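Local structure of glycoside hydrolase family 5 (Aspergillus oryzae, 6LA0) at residues V12-F17 with N232-F237; A221-V226 with A255-D260. The protein acts as a secreted family 5 glycoside hydrolase, a rutinosidase that cleaves glycosidic bonds and probably shares exo-1,3-beta-glucanase activity with its relatives. All coordinates share one frame; numbering follows the deposited sequence.

Contact 1. Residues V12-F17 with N232-F237; sequences VNWTTF and NIPVMF. With NAG (2-acetamido-2-deoxy-beta-D-glucopyranose), chain C.
W14 sets the edge of its indole against P234 CB and one face over the methyl of M236, in the loop that leads into strand 19-23, at the end of the TIM barrel where its strands begin. P234 comes in at the edge, near the ring plane, with its CB 3.6 Å from W14 CD1, and the two side chains cross at about a right angle. M236 puts its methyl over one face: CE stands 4.1 Å from W14 CZ2, off toward the rim. Its chain starts out extended, with CG anti to the backbone N (chi1 -178°), and bends at the sulfur (chi3 -79°). V12 CG1 and F17 CD2 lie over the opposite face, and T185 takes up the indole NE1 in a hydrogen bond. Beside this apolar contact, one water donates to both V12 O and N232 O, tying the two backbones where they have no direct hydrogen bond. The loop stiffens itself through an Asx turn: N13 OD1 accepts from T15 N in the carbonyl plane and from T15 OG1 above it. The same amide carries the N-glycan, with N13 ND2 bonded covalently to NAG C1 at 1.4 Å.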
# COMPACT_ATOMS: atom_id res chain seq x y z
N VAL A 12 9.20 0.58 17.16
CA VAL A 12 8.35 1.73 16.88
C VAL A 12 7.05 1.60 17.66
O VAL A 12 6.42 0.53 17.69
CB VAL A 12 8.09 1.83 15.36
CG1 VAL A 12 6.80 2.56 15.10
CG2 VAL A 12 9.27 2.52 14.65
N ASN A 13 6.62 2.70 18.28
CA ASN A 13 5.32 2.77 18.93
C ASN A 13 4.47 3.76 18.15
O ASN A 13 4.74 4.97 18.17
CB ASN A 13 5.47 3.21 20.38
CG ASN A 13 4.16 3.14 21.14
OD1 ASN A 13 3.13 3.64 20.69
ND2 ASN A 13 4.21 2.53 22.30
N TRP A 14 3.45 3.26 17.46
CA TRP A 14 2.75 4.09 16.50
C TRP A 14 1.85 5.13 17.15
O TRP A 14 1.34 6.00 16.45
CB TRP A 14 1.94 3.20 15.55
CG TRP A 14 2.74 2.67 14.36
CD1 TRP A 14 3.19 1.38 14.18
CD2 TRP A 14 3.17 3.40 13.19
NE1 TRP A 14 3.87 1.27 12.99
CE2 TRP A 14 3.88 2.49 12.36
CE3 TRP A 14 3.04 4.73 12.78
CZ2 TRP A 14 4.44 2.87 11.14
CZ3 TRP A 14 3.60 5.10 11.56
CH2 TRP A 14 4.28 4.18 10.76
N THR A 15 1.64 5.06 18.47
CA THR A 15 0.90 6.16 19.11
C THR A 15 1.74 7.42 19.25
O THR A 15 1.18 8.50 19.50
CB THR A 15 0.37 5.75 20.50
OG1 THR A 15 1.45 5.77 21.44
CG2 THR A 15 -0.26 4.36 20.47
N THR A 16 3.07 7.32 19.12
CA THR A 16 3.99 8.45 19.21
C THR A 16 4.85 8.63 17.96
O THR A 16 5.21 9.76 17.63
CB THR A 16 4.92 8.29 20.43
OG1 THR A 16 5.65 7.06 20.34
CG2 THR A 16 4.11 8.27 21.73
N PHE A 17 5.17 7.55 17.25
CA PHE A 17 5.97 7.63 16.04
C PHE A 17 5.20 8.30 14.90
O PHE A 17 4.01 8.05 14.72
CB PHE A 17 6.39 6.21 15.64
CG PHE A 17 7.26 6.12 14.43
CD1 PHE A 17 8.62 6.41 14.50
CD2 PHE A 17 6.74 5.70 13.21
CE1 PHE A 17 9.45 6.29 13.37
CE2 PHE A 17 7.57 5.58 12.08
CZ PHE A 17 8.92 5.89 12.17
N ASN A 232 6.67 -6.98 19.97
CA ASN A 232 7.10 -5.62 19.69
C ASN A 232 6.96 -5.21 18.22
O ASN A 232 7.05 -4.01 17.92
CB ASN A 232 8.56 -5.44 20.12
CG ASN A 232 8.73 -5.46 21.62
OD1 ASN A 232 8.13 -4.66 22.33
ND2 ASN A 232 9.54 -6.39 22.10
N ILE A 233 6.75 -6.17 17.32
CA ILE A 233 6.49 -5.89 15.90
C ILE A 233 5.07 -5.36 15.77
O ILE A 233 4.11 -6.08 16.11
CB ILE A 233 6.67 -7.15 15.03
CG1 ILE A 233 8.09 -7.70 15.15
CG2 ILE A 233 6.26 -6.85 13.58
CD1 ILE A 233 8.31 -9.10 14.50
N PRO A 234 4.87 -4.13 15.27
CA PRO A 234 3.51 -3.62 15.08
C PRO A 234 2.81 -4.24 13.88
O PRO A 234 3.44 -4.60 12.87
CB PRO A 234 3.71 -2.11 14.87
CG PRO A 234 5.13 -1.82 15.33
CD PRO A 234 5.89 -3.09 15.04
N VAL A 235 1.49 -4.39 14.01
CA VAL A 235 0.61 -4.87 12.95
C VAL A 235 -0.17 -3.69 12.41
O VAL A 235 -0.77 -2.93 13.19
CB VAL A 235 -0.35 -5.95 13.46
CG1 VAL A 235 -1.44 -6.26 12.42
CG2 VAL A 235 0.41 -7.22 13.87
N MET A 236 -0.21 -3.53 11.08
CA MET A 236 -0.93 -2.45 10.41
C MET A 236 -2.17 -3.02 9.73
O MET A 236 -2.06 -3.87 8.84
CB MET A 236 -0.03 -1.72 9.41
CG MET A 236 -0.72 -0.52 8.71
SD MET A 236 0.40 0.61 7.83
CE MET A 236 1.06 1.58 9.19
N PHE A 237 -3.35 -2.57 10.17
CA PHE A 237 -4.64 -3.09 9.73
C PHE A 237 -5.25 -2.11 8.74
O PHE A 237 -5.65 -1.01 9.12
CB PHE A 237 -5.56 -3.32 10.94
CG PHE A 237 -6.93 -3.90 10.61
CD1 PHE A 237 -7.17 -4.58 9.43
CD2 PHE A 237 -7.96 -3.79 11.53
CE1 PHE A 237 -8.44 -5.11 9.15
CE2 PHE A 237 -9.22 -4.32 11.27
CZ PHE A 237 -9.46 -4.98 10.08
C1 NAG C . 3.02 2.42 23.09
C2 NAG C . 3.12 1.19 23.98
C3 NAG C . 1.84 1.03 24.79
C4 NAG C . 1.54 2.31 25.56
C5 NAG C . 1.51 3.49 24.60
C6 NAG C . 1.31 4.82 25.29
C7 NAG C . 4.15 -1.02 23.63
C8 NAG C . 4.31 -2.17 22.68
N2 NAG C . 3.39 -0.01 23.19
O3 NAG C . 1.95 -0.08 25.68
O4 NAG C . 0.27 2.20 26.20
O5 NAG C . 2.76 3.57 23.89
O6 NAG C . 2.28 5.03 26.30
O7 NAG C . 4.68 -1.00 24.74
O HOH W 1 6.21 -1.75 19.16

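Contact 2. Residues A221-V226 with A255-D260; sequences AVIDRV and ANLVFD
A255 meets the helix first: its CB sits 4.1 Å from I223 CG2, a methyl-to-methyl contact at the point where the two backbones come nearest, 6.9 Å between the CA atoms of I223 and A255. N256 follows as the centre of an inverse gamma turn, which bends the chain just before it enters strand 257-265; its side chain turns to the loop after the helix, where ND2 donates to P231 O. At L257 the strand begins, and CD1 lies 4.3 Å from I223 CD1, a looser touch than the first. I223 thus spans both partners with separate branches: CG2, held anti to the backbone N (chi1 -71° for CG1), serves A255, while the ethyl arm extends to L257. D260 lies deeper in the strand, where OD1 is hydrogen-bonded to G297 N and OD2 to H262 NE2. The contact is purely apolar and small, 116 Å² in all, joining one outer helix of the TIM barrel to the entrance of a strand. V222 and V226, on the same helix, pack against P188 and V235, and V222, R225 and V226 also touch helix 158-176; helix 209-229 thus packs against both strand 235-237 and helix 158-176, and I223 reaches past that strand to the start of 257-265.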
# COMPACT_ATOMS: atom_id res chain seq x y z
N ALA A 221 -6.39 -13.32 14.25
CA ALA A 221 -5.48 -14.45 14.13
C ALA A 221 -4.05 -13.97 13.87
O ALA A 221 -3.10 -14.52 14.43
CB ALA A 221 -5.95 -15.38 13.03
N VAL A 222 -3.90 -12.91 13.06
CA VAL A 222 -2.59 -12.35 12.74
C VAL A 222 -2.00 -11.63 13.94
O VAL A 222 -0.80 -11.76 14.24
CB VAL A 222 -2.69 -11.40 11.53
CG1 VAL A 222 -1.37 -10.65 11.33
CG2 VAL A 222 -3.08 -12.17 10.28
N ILE A 223 -2.80 -10.81 14.62
CA ILE A 223 -2.31 -10.12 15.82
C ILE A 223 -1.73 -11.13 16.79
O ILE A 223 -0.63 -10.94 17.34
CB ILE A 223 -3.43 -9.29 16.48
CG1 ILE A 223 -3.80 -8.06 15.66
CG2 ILE A 223 -3.01 -8.80 17.86
CD1 ILE A 223 -5.18 -7.53 15.98
N ASP A 224 -2.45 -12.23 17.01
CA ASP A 224 -2.00 -13.24 17.97
C ASP A 224 -0.76 -13.96 17.46
O ASP A 224 0.17 -14.24 18.24
CB ASP A 224 -3.12 -14.25 18.24
CG ASP A 224 -4.24 -13.68 19.08
OD1 ASP A 224 -4.13 -12.54 19.58
OD2 ASP A 224 -5.25 -14.39 19.26
N ARG A 225 -0.71 -14.28 16.17
CA ARG A 225 0.43 -15.04 15.66
C ARG A 225 1.71 -14.21 15.72
O ARG A 225 2.76 -14.72 16.13
CB ARG A 225 0.17 -15.52 14.23
CG ARG A 225 1.28 -16.43 13.67
CD ARG A 225 1.40 -17.77 14.45
NE ARG A 225 0.17 -18.56 14.40
CZ ARG A 225 -0.22 -19.29 13.35
NH1 ARG A 225 0.53 -19.35 12.26
NH2 ARG A 225 -1.36 -19.96 13.40
N VAL A 226 1.64 -12.93 15.34
CA VAL A 226 2.82 -12.08 15.40
C VAL A 226 3.28 -11.91 16.84
O VAL A 226 4.47 -12.05 17.15
CB VAL A 226 2.56 -10.71 14.73
CG1 VAL A 226 3.77 -9.79 14.91
CG2 VAL A 226 2.22 -10.86 13.23
N ALA A 255 -3.70 -4.66 21.76
CA ALA A 255 -3.13 -5.07 20.48
C ALA A 255 -2.12 -4.02 20.01
O ALA A 255 -2.38 -2.82 20.09
CB ALA A 255 -4.22 -5.26 19.43
N ASN A 256 -0.97 -4.48 19.52
CA ASN A 256 0.07 -3.60 18.98
C ASN A 256 -0.31 -3.31 17.53
O ASN A 256 0.15 -3.94 16.57
CB ASN A 256 1.45 -4.24 19.09
CG ASN A 256 2.58 -3.23 18.87
OD1 ASN A 256 2.33 -2.06 18.58
ND2 ASN A 256 3.82 -3.68 19.01
N LEU A 257 -1.19 -2.32 17.38
CA LEU A 257 -2.02 -2.19 16.20
C LEU A 257 -2.09 -0.74 15.75
O LEU A 257 -2.35 0.15 16.56
CB LEU A 257 -3.43 -2.73 16.49
CG LEU A 257 -4.54 -2.74 15.44
CD1 LEU A 257 -4.23 -3.71 14.33
CD2 LEU A 257 -5.86 -3.10 16.12
N VAL A 258 -1.85 -0.51 14.47
CA VAL A 258 -2.03 0.80 13.85
C VAL A 258 -2.93 0.62 12.63
O VAL A 258 -2.85 -0.39 11.94
CB VAL A 258 -0.67 1.43 13.47
CG1 VAL A 258 0.10 0.50 12.53
CG2 VAL A 258 -0.87 2.79 12.86
N PHE A 259 -3.80 1.60 12.38
CA PHE A 259 -4.75 1.54 11.28
C PHE A 259 -4.18 2.28 10.08
O PHE A 259 -3.61 3.36 10.23
CB PHE A 259 -6.09 2.16 11.70
CG PHE A 259 -6.94 1.23 12.48
CD1 PHE A 259 -6.67 0.99 13.82
CD2 PHE A 259 -7.98 0.56 11.87
CE1 PHE A 259 -7.44 0.11 14.55
CE2 PHE A 259 -8.76 -0.34 12.60
CZ PHE A 259 -8.49 -0.55 13.94
N ASP A 260 -4.32 1.67 8.89
CA ASP A 260 -3.91 2.27 7.62
C ASP A 260 -5.16 2.71 6.87
O ASP A 260 -5.98 1.86 6.49
CB ASP A 260 -3.11 1.26 6.78
CG ASP A 260 -2.86 1.74 5.35
OD1 ASP A 260 -3.06 2.94 5.07
OD2 ASP A 260 -2.45 0.92 4.49

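Overall arrangement
The two contacts lie about 9 Å apart, centre to centre, and approach neighbouring parallel strands of the barrel, 235-237 and 257-265, from opposite sides. Contact 1 is the more buried: its aromatic and apolar side chains pack across the end of the barrel where the strands begin, with a bridging water and a glycan at its outer margin. Contact 2 is partly buried, smaller and wholly aliphatic, and lies where an outer helix meets the strand wall. Backbone hydrogen bonds join them directly, F237 N to V258 O at 2.8 Å and V235 N to N256 O at 2.9 Å. On the inner face, M236 CG also packs on D260 CB.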